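Long-range contact in MJ fibrillarin homologue (Methanocaldococcus jannaschii, PDB 1FBN), which probably transfers methyl groups from S-adenosyl-L-methionine to ribose 2'-hydroxyls of rRNA and tRNA at sites chosen by a guide RNA: residues I100-Y106 / N123-G129. Residues are numbered along the deposited sequence; the frame is centred on the assembly and turned at random.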
loop_
_atom_site.group_PDB
_atom_site.type_symbol
_atom_site.label_atom_id
_atom_site.label_comp_id
_atom_site.label_asym_id
_atom_site.label_seq_id
_atom_site.Cartn_x
_atom_site.Cartn_y
_atom_site.Cartn_z
ATOM N N ILE A 100 7.268 -9.877 5.413
ATOM C CA ILE A 100 7.151 -9.005 6.582
ATOM C C ILE A 100 6.719 -7.599 6.192
ATOM O O ILE A 100 7.075 -7.101 5.126
ATOM C CB ILE A 100 8.506 -8.892 7.343
ATOM C CG1 ILE A 100 8.898 -10.246 7.925
ATOM C CG2 ILE A 100 8.405 -7.893 8.487
ATOM C CD1 ILE A 100 10.227 -10.236 8.624
ATOM N N VAL A 101 5.946 -6.968 7.068
ATOM C CA VAL A 101 5.479 -5.608 6.852
ATOM C C VAL A 101 5.826 -4.749 8.066
ATOM O O VAL A 101 5.306 -4.972 9.162
ATOM C CB VAL A 101 3.957 -5.548 6.636
ATOM C CG1 VAL A 101 3.544 -4.132 6.278
ATOM C CG2 VAL A 101 3.541 -6.517 5.548
ATOM N N TYR A 102 6.747 -3.809 7.878
ATOM C CA TYR A 102 7.141 -2.896 8.946
ATOM C C TYR A 102 6.209 -1.697 8.858
ATOM O O TYR A 102 6.211 -0.978 7.855
ATOM C CB TYR A 102 8.582 -2.424 8.755
ATOM C CG TYR A 102 9.605 -3.534 8.745
ATOM C CD1 TYR A 102 10.028 -4.130 9.934
ATOM C CD2 TYR A 102 10.157 -3.982 7.547
ATOM C CE1 TYR A 102 10.978 -5.142 9.929
ATOM C CE2 TYR A 102 11.103 -4.991 7.529
ATOM C CZ TYR A 102 11.512 -5.570 8.722
ATOM O OH TYR A 102 12.442 -6.584 8.700
ATOM N N ALA A 103 5.404 -1.496 9.893
ATOM C CA ALA A 103 4.456 -0.388 9.920
ATOM C C ALA A 103 4.954 0.760 10.792
ATOM O O ALA A 103 4.986 0.648 12.020
ATOM C CB ALA A 103 3.100 -0.880 10.407
ATOM N N ILE A 104 5.325 1.866 10.152
ATOM C CA ILE A 104 5.825 3.045 10.859
ATOM C C ILE A 104 4.688 4.014 11.188
ATOM O O ILE A 104 3.989 4.485 10.288
ATOM C CB ILE A 104 6.887 3.811 10.014
ATOM C CG1 ILE A 104 7.927 2.842 9.434
ATOM C CG2 ILE A 104 7.556 4.900 10.852
ATOM C CD1 ILE A 104 8.703 2.047 10.457
ATOM N N GLU A 105 4.503 4.298 12.477
ATOM C CA GLU A 105 3.469 5.232 12.932
ATOM C C GLU A 105 4.044 6.167 13.995
ATOM O O GLU A 105 4.763 5.726 14.893
ATOM C CB GLU A 105 2.252 4.490 13.505
ATOM C CG GLU A 105 1.534 3.552 12.537
ATOM C CD GLU A 105 1.019 4.242 11.282
ATOM O OE1 GLU A 105 0.885 5.484 11.267
ATOM O OE2 GLU A 105 0.748 3.531 10.293
ATOM N N TYR A 106 3.722 7.454 13.889
ATOM C CA TYR A 106 4.218 8.452 14.837
ATOM C C TYR A 106 3.397 8.564 16.124
ATOM O O TYR A 106 3.954 8.605 17.223
ATOM C CB TYR A 106 4.314 9.822 14.161
ATOM C CG TYR A 106 4.836 10.904 15.074
ATOM C CD1 TYR A 106 6.204 11.045 15.302
ATOM C CD2 TYR A 106 3.961 11.759 15.752
ATOM C CE1 TYR A 106 6.692 12.006 16.185
ATOM C CE2 TYR A 106 4.438 12.723 16.640
ATOM C CZ TYR A 106 5.806 12.839 16.852
ATOM O OH TYR A 106 6.292 13.775 17.738
ATOM N N ASN A 123 3.017 -11.097 10.905
ATOM C CA ASN A 123 4.029 -10.686 9.933
ATOM C C ASN A 123 4.087 -9.158 9.822
ATOM O O ASN A 123 4.882 -8.605 9.060
ATOM C CB ASN A 123 3.816 -11.345 8.563
ATOM C CG ASN A 123 2.457 -11.059 7.974
ATOM O OD1 ASN A 123 1.485 -10.830 8.696
ATOM N ND2 ASN A 123 2.373 -11.096 6.646
ATOM N N ILE A 124 3.230 -8.489 10.592
ATOM C CA ILE A 124 3.198 -7.029 10.640
ATOM C C ILE A 124 3.987 -6.612 11.883
ATOM O O ILE A 124 3.656 -7.003 13.005
ATOM C CB ILE A 124 1.761 -6.467 10.748
ATOM C CG1 ILE A 124 0.939 -6.856 9.520
ATOM C CG2 ILE A 124 1.805 -4.956 10.861
ATOM C CD1 ILE A 124 -0.472 -6.299 9.531
ATOM N N ILE A 125 5.055 -5.852 11.663
ATOM C CA ILE A 125 5.918 -5.387 12.743
ATOM C C ILE A 125 5.777 -3.882 12.965
ATOM O O ILE A 125 6.239 -3.076 12.158
ATOM C CB ILE A 125 7.389 -5.764 12.461
ATOM C CG1 ILE A 125 7.522 -7.287 12.451
ATOM C CG2 ILE A 125 8.318 -5.156 13.502
ATOM C CD1 ILE A 125 8.856 -7.762 12.000
ATOM N N PRO A 126 5.107 -3.494 14.063
ATOM C CA PRO A 126 4.873 -2.098 14.435
ATOM C C PRO A 126 6.142 -1.422 14.914
ATOM O O PRO A 126 6.917 -2.002 15.673
ATOM C CB PRO A 126 3.870 -2.222 15.576
ATOM C CG PRO A 126 4.295 -3.484 16.248
ATOM C CD PRO A 126 4.523 -4.403 15.068
ATOM N N ILE A 127 6.356 -0.198 14.445
ATOM C CA ILE A 127 7.521 0.588 14.826
ATOM C C ILE A 127 7.084 2.029 15.058
ATOM O O ILE A 127 6.672 2.715 14.120
ATOM C CB ILE A 127 8.610 0.558 13.729
ATOM C CG1 ILE A 127 9.087 -0.881 13.504
ATOM C CG2 ILE A 127 9.775 1.468 14.117
ATOM C CD1 ILE A 127 9.968 -1.056 12.291
ATOM N N LEU A 128 7.119 2.466 16.315
ATOM C CA LEU A 128 6.739 3.835 16.651
ATOM C C LEU A 128 7.891 4.724 16.199
ATOM O O LEU A 128 8.991 4.639 16.740
ATOM C CB LEU A 128 6.521 3.977 18.163
ATOM C CG LEU A 128 5.728 5.202 18.632
ATOM C CD1 LEU A 128 4.264 5.024 18.288
ATOM C CD2 LEU A 128 5.890 5.391 20.133
ATOM N N GLY A 129 7.661 5.535 15.173
ATOM C CA GLY A 129 8.720 6.395 14.685
ATOM C C GLY A 129 8.260 7.507 13.774
ATOM O O GLY A 129 7.070 7.672 13.508
#
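I104 lies alongside I127, and its CD1 rests 3.6 Å from I127 CB. I104 CG1 stands anti to the carbonyl carbon (chi1 -47°), and a second bend (chi2 -60°) brings CD1 over toward I127. I127 CD1 continues the row and touches Y102 CD1 at 3.9 Å, crossing the tyrosine at a slant. I125 runs beside the same tyrosine, with its CD1 4.0 Å from Y102 CE1. That methyl also meets I100 CG2 at 3.5 Å, while I100 CG2 sits over one face of the Y102 ring, near the rim. With an alanine at I104, the loss of CD1 would probably open a gap beside I127 CB and leave the I127 side chain freer to turn. The other face of the sheet carries V101, I124 and A103, where V101 packs on helix 87-95 and A103 on helix 108-117.

Six backbone hydrogen bonds join segments 100-106 and 123-129 in parallel register, the first and last made by N123 and G129 just beyond the ends of strand 124-128. Residues V101, A103 and E105 each give an N-H and accept one. The shortest is I125 N to V101 O, 2.7 Å. The last, G129 N to E105 O (2.9 Å), arrives from above the carbonyl plane. At the other end, N123 ND2 bonds to the A93 and A96 carbonyls, tying the residue just before strand 124-128 to the C-terminal end of helix 87-95.

Strand 124-128 is an outermost strand of the mixed seven-stranded sheet. With helix 108-117 the pair forms a beta-alpha-beta crossover. E105, the last residue of strand 100-105, and Y106 just after it are predicted to bind S-adenosyl-L-methionine, as expected for the Rossmann-like methyltransferase fold.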